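Chitin binding protein (Enterococcus faecalis, PDB 4A02) catalyses copper-dependent oxidative cleavage of the glycosidic bonds of crystalline chitin, working together with a chitinase. Local coordinates at residues T23-G26 / R27-W30; I35-P38 / K39-I43. All blocks are in the same frame, centred on the assembly; numbering follows the deposited sequence.

Contact 1: residues T23-G26 / R27-W30; sequences TNVG and RAQW
A type II' beta turn runs from V25 to A28 and passes straight into a 3-10 segment: A28 N bonds to V25 O at 3.2 Å, and the next link, Q29 N to G26 O, measures 3.1 Å. The donor angles separate the two, the first bent to 144° at the hydrogen, the second nearly straight at 173°. Each donor sits above its carbonyl plane. G26, with positive phi and strongly negative psi, holds the i+1 position of the V25-A28 turn, where type II' favours glycine; R27 takes i+2, and its carbonyl continues the pattern by accepting W30 N. The stretch belongs to the long loop between helix 10-13 and strand 36-38 of this chitin-active monooxygenase.

V25 turns its CG2 branch, placed between its own backbone N and carbonyl carbon, toward the 3-10 segment. There CG2 lies 3.7 Å from A28 CB and only 3.3 Å from Q29 N, so an apolar methyl packs closely against the second turn bond. Beyond the turn V25 rests on L58 and W66. R27 instead leads its guanidinium away, to a salt bridge with E31 and the carbonyl of S53, its side chain about 9 Å from that of the copper ligand H1.

Q29 has CG anti to its backbone N (chi1 -179°) and an extended chain, which carries OE1 back toward V25 N, to 5.3 Å, a span that water bridges. Two water positions link V25 N with Q29 OE1; they lie too close together for simultaneous occupancy and are probably alternatives. Q29 CB sits 3.7 Å above one face of the W30 ring, offset toward its rim, while W30 CZ3 approaches G26 O obliquely at 3.3 Å.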
loop_
_atom_site.group_PDB
_atom_site.type_symbol
_atom_site.label_atom_id
_atom_site.label_comp_id
_atom_site.label_asym_id
_atom_site.label_seq_id
_atom_site.Cartn_x
_atom_site.Cartn_y
_atom_site.Cartn_z
ATOM N N THR A 23 -12.448 8.514 4.612
ATOM C CA THR A 23 -12.439 9.882 5.097
ATOM C C THR A 23 -11.125 10.222 5.774
ATOM O O THR A 23 -10.394 9.357 6.267
ATOM C CB THR A 23 -13.656 10.135 6.006
ATOM O OG1 THR A 23 -13.587 9.233 7.075
ATOM C CG2 THR A 23 -14.943 10.079 5.219
ATOM N N ASN A 24 -10.845 11.511 5.786
ATOM C CA ASN A 24 -9.666 12.104 6.430
ATOM C C ASN A 24 -8.394 11.315 6.185
ATOM O O ASN A 24 -7.812 10.680 7.075
ATOM C CB ASN A 24 -9.881 12.369 7.900
ATOM C CG ASN A 24 -8.737 13.174 8.476
ATOM O OD1 ASN A 24 -7.986 13.817 7.726
ATOM N ND2 ASN A 24 -8.598 13.147 9.792
ATOM N N VAL A 25 -7.883 11.426 4.949
ATOM C CA VAL A 25 -6.622 10.837 4.553
ATOM C C VAL A 25 -5.555 11.945 4.321
ATOM O O VAL A 25 -4.517 11.713 3.686
ATOM C CB VAL A 25 -6.739 9.950 3.315
ATOM C CG1 VAL A 25 -7.568 8.714 3.626
ATOM C CG2 VAL A 25 -7.286 10.689 2.126
ATOM N N GLY A 26 -5.772 13.136 4.883
ATOM C CA GLY A 26 -4.842 14.217 4.685
ATOM C C GLY A 26 -4.653 14.516 3.219
ATOM O O GLY A 26 -5.585 14.511 2.427
ATOM N N ARG A 27 -3.390 14.790 2.854
ATOM C CA ARG A 27 -3.061 15.155 1.477
ATOM C C ARG A 27 -3.474 14.106 0.468
ATOM O O ARG A 27 -3.620 14.449 -0.704
ATOM C CB ARG A 27 -1.565 15.392 1.316
ATOM C CG ARG A 27 -1.013 16.657 1.912
ATOM C CD ARG A 27 0.506 16.671 1.869
ATOM N NE ARG A 27 0.958 16.784 0.500
ATOM C CZ ARG A 27 2.226 16.749 0.133
ATOM N NH1 ARG A 27 3.175 16.616 1.013
ATOM N NH2 ARG A 27 2.567 16.860 -1.114
ATOM N N ALA A 28 -3.634 12.843 0.880
ATOM C CA ALA A 28 -4.000 11.809 -0.085
ATOM C C ALA A 28 -5.348 12.010 -0.708
ATOM O O ALA A 28 -5.661 11.384 -1.716
ATOM C CB ALA A 28 -3.911 10.432 0.563
ATOM N N GLN A 29 -6.195 12.895 -0.129
ATOM C CA GLN A 29 -7.468 13.159 -0.766
ATOM C C GLN A 29 -7.271 13.797 -2.111
ATOM O O GLN A 29 -8.108 13.601 -3.026
ATOM C CB GLN A 29 -8.316 14.024 0.172
ATOM C CG GLN A 29 -9.692 14.343 -0.367
ATOM C CD GLN A 29 -10.508 15.122 0.626
ATOM O OE1 GLN A 29 -10.487 14.868 1.841
ATOM N NE2 GLN A 29 -11.295 16.066 0.166
ATOM N N TRP A 30 -6.194 14.556 -2.276
ATOM C CA TRP A 30 -5.875 15.271 -3.482
ATOM C C TRP A 30 -4.683 14.686 -4.230
ATOM O O TRP A 30 -4.593 14.901 -5.450
ATOM C CB TRP A 30 -5.636 16.784 -3.183
ATOM C CG TRP A 30 -6.851 17.367 -2.502
ATOM C CD1 TRP A 30 -7.985 17.863 -3.070
ATOM C CD2 TRP A 30 -7.074 17.469 -1.076
ATOM N NE1 TRP A 30 -8.887 18.270 -2.132
ATOM C CE2 TRP A 30 -8.341 18.031 -0.882
ATOM C CE3 TRP A 30 -6.322 17.129 0.049
ATOM C CZ2 TRP A 30 -8.870 18.261 0.382
ATOM C CZ3 TRP A 30 -6.840 17.369 1.268
ATOM C CH2 TRP A 30 -8.089 17.944 1.449
HETATM O O HOH W 1 -8.333 13.921 3.510
HETATM O O HOH W 2 -9.939 12.682 3.251
#

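Contact 2: residues I35-P38 / K39-I43; sequences IEAP and KNTFI
With chi1 of T41 at -59°, OG1 stands beside the T41 backbone N and faces back to P38, while CG2 takes the place anti to that N. The main chain supplies the rest of the approach: K39 is extended, N40 adopts positive phi and psi, and the path doubles back so that T41 CA lies 5.9 Å from P38 CA. T41 OG1 then donates to P38 O at 2.7 Å. Measured at the acceptor, the C=O...OG1 angle is 126°, and the donor is tilted 32° from the carbonyl plane.

P38 O has a second donor in Y158 OH, a hydroxyl that also accepts T41 N. The tyrosine therefore bridges the two ends of the bend, and P38 O is gripped by two hydroxyls. The proline ring packs against the threonine hydroxyl, with P38 CD 3.6 Å and P38 CB 3.7 Å from T41 OG1, the two side chains meeting at a slant. A37 CB also points toward T41 and stays 4.1 Å from its OG1, a looser touch.

K39 sends its side chain the other way. Extended until its last bend, it brings NZ to the carbonyls of I150 and N155, and its side chain is about 9 Å from that of the copper ligand H86. The geometry is that of a four-residue beta turn resembling type II, P38-T41, closed by a side-chain hydroxyl and leading the chain off the end of the short strand 36-38.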
loop_
_atom_site.group_PDB
_atom_site.type_symbol
_atom_site.label_atom_id
_atom_site.label_comp_id
_atom_site.label_asym_id
_atom_site.label_seq_id
_atom_site.Cartn_x
_atom_site.Cartn_y
_atom_site.Cartn_z
ATOM N N ILE A 35 2.965 9.495 -2.194
ATOM C CA ILE A 35 3.461 8.964 -0.940
ATOM C C ILE A 35 4.869 8.381 -1.195
ATOM O O ILE A 35 5.100 7.186 -1.315
ATOM C CB ILE A 35 2.499 7.994 -0.279
ATOM C CG1 ILE A 35 1.123 8.640 -0.169
ATOM C CG2 ILE A 35 3.033 7.566 1.067
ATOM C CD1 ILE A 35 0.065 7.740 0.443
ATOM N N GLU A 36 5.811 9.324 -1.307
ATOM C CA GLU A 36 7.168 9.116 -1.792
ATOM C C GLU A 36 8.166 9.292 -0.628
ATOM O O GLU A 36 8.174 10.372 -0.012
ATOM C CB GLU A 36 7.505 10.127 -2.918
ATOM C CG GLU A 36 8.837 9.899 -3.533
ATOM C CD GLU A 36 9.208 10.857 -4.606
ATOM O OE1 GLU A 36 8.435 11.809 -4.918
ATOM O OE2 GLU A 36 10.265 10.671 -5.256
ATOM N N ALA A 37 9.029 8.321 -0.392
ATOM C CA ALA A 37 10.049 8.417 0.647
ATOM C C ALA A 37 11.241 7.624 0.232
ATOM O O ALA A 37 11.151 6.785 -0.691
ATOM C CB ALA A 37 9.507 7.949 1.991
ATOM N N PRO A 38 12.391 7.791 0.885
ATOM C CA PRO A 38 13.549 6.999 0.507
ATOM C C PRO A 38 13.237 5.496 0.573
ATOM O O PRO A 38 12.454 5.049 1.408
ATOM C CB PRO A 38 14.606 7.381 1.537
ATOM C CG PRO A 38 14.242 8.812 1.906
ATOM C CD PRO A 38 12.714 8.757 1.953
ATOM N N LYS A 39 13.902 4.717 -0.258
ATOM C CA LYS A 39 13.874 3.268 -0.069
ATOM C C LYS A 39 14.311 2.959 1.355
ATOM O O LYS A 39 15.088 3.652 1.979
ATOM C CB LYS A 39 14.735 2.585 -1.104
ATOM C CG LYS A 39 14.234 2.710 -2.514
ATOM C CD LYS A 39 15.104 1.963 -3.515
ATOM C CE LYS A 39 14.611 2.109 -4.933
ATOM N NZ LYS A 39 14.754 3.473 -5.475
ATOM N N ASN A 40 13.764 1.822 1.851
ATOM C CA ASN A 40 14.066 1.361 3.196
ATOM C C ASN A 40 13.588 2.301 4.284
ATOM O O ASN A 40 14.230 2.410 5.314
ATOM C CB ASN A 40 15.589 1.053 3.395
ATOM C CG ASN A 40 15.740 0.054 4.542
ATOM O OD1 ASN A 40 14.890 -0.803 4.775
ATOM N ND2 ASN A 40 16.875 0.187 5.214
ATOM N N THR A 41 12.442 2.927 4.072
ATOM C CA THR A 41 11.774 3.712 5.096
ATOM C C THR A 41 10.648 2.854 5.624
ATOM O O THR A 41 9.693 2.579 4.895
ATOM C CB THR A 41 11.239 5.025 4.545
ATOM O OG1 THR A 41 12.297 5.807 4.005
ATOM C CG2 THR A 41 10.579 5.869 5.620
ATOM N N PHE A 42 10.756 2.412 6.875
ATOM C CA PHE A 42 9.739 1.584 7.505
ATOM C C PHE A 42 9.576 2.048 8.963
ATOM O O PHE A 42 9.824 1.290 9.888
ATOM C CB PHE A 42 10.083 0.124 7.427
ATOM C CG PHE A 42 10.062 -0.473 6.031
ATOM C CD1 PHE A 42 8.877 -0.950 5.500
ATOM C CD2 PHE A 42 11.196 -0.535 5.262
ATOM C CE1 PHE A 42 8.839 -1.475 4.229
ATOM C CE2 PHE A 42 11.144 -1.066 3.994
ATOM C CZ PHE A 42 9.965 -1.538 3.465
ATOM N N ILE A 43 9.137 3.285 9.134
ATOM C CA ILE A 43 9.110 3.913 10.439
ATOM C C ILE A 43 7.805 3.542 11.148
ATOM O O ILE A 43 6.715 3.726 10.615
ATOM C CB ILE A 43 9.209 5.435 10.306
ATOM C CG1 ILE A 43 10.491 5.866 9.569
ATOM C CG2 ILE A 43 9.046 6.132 11.640
ATOM C CD1 ILE A 43 10.411 7.246 8.983
#

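From the copper-ligating N terminus, the chain passes strand 2-6 and helix 10-13 before contact 1 closes its short turns at V25-W30. Residues 31-34 then lead to contact 2, where strand 36-38 pairs antiparallel with 155-165 and the chain turns away at P38-T41. The contacts stand in series, neither nested nor crossed; their centres are 19 Å apart and their nearest atoms about 5 Å. Shared neighbours connect them: L58 meets V25 and I35, while F55 meets R27 and I35. Contact 1 thus joins the early loop to the 53-66 region, and contact 2 joins its continuation to the mixed sheet.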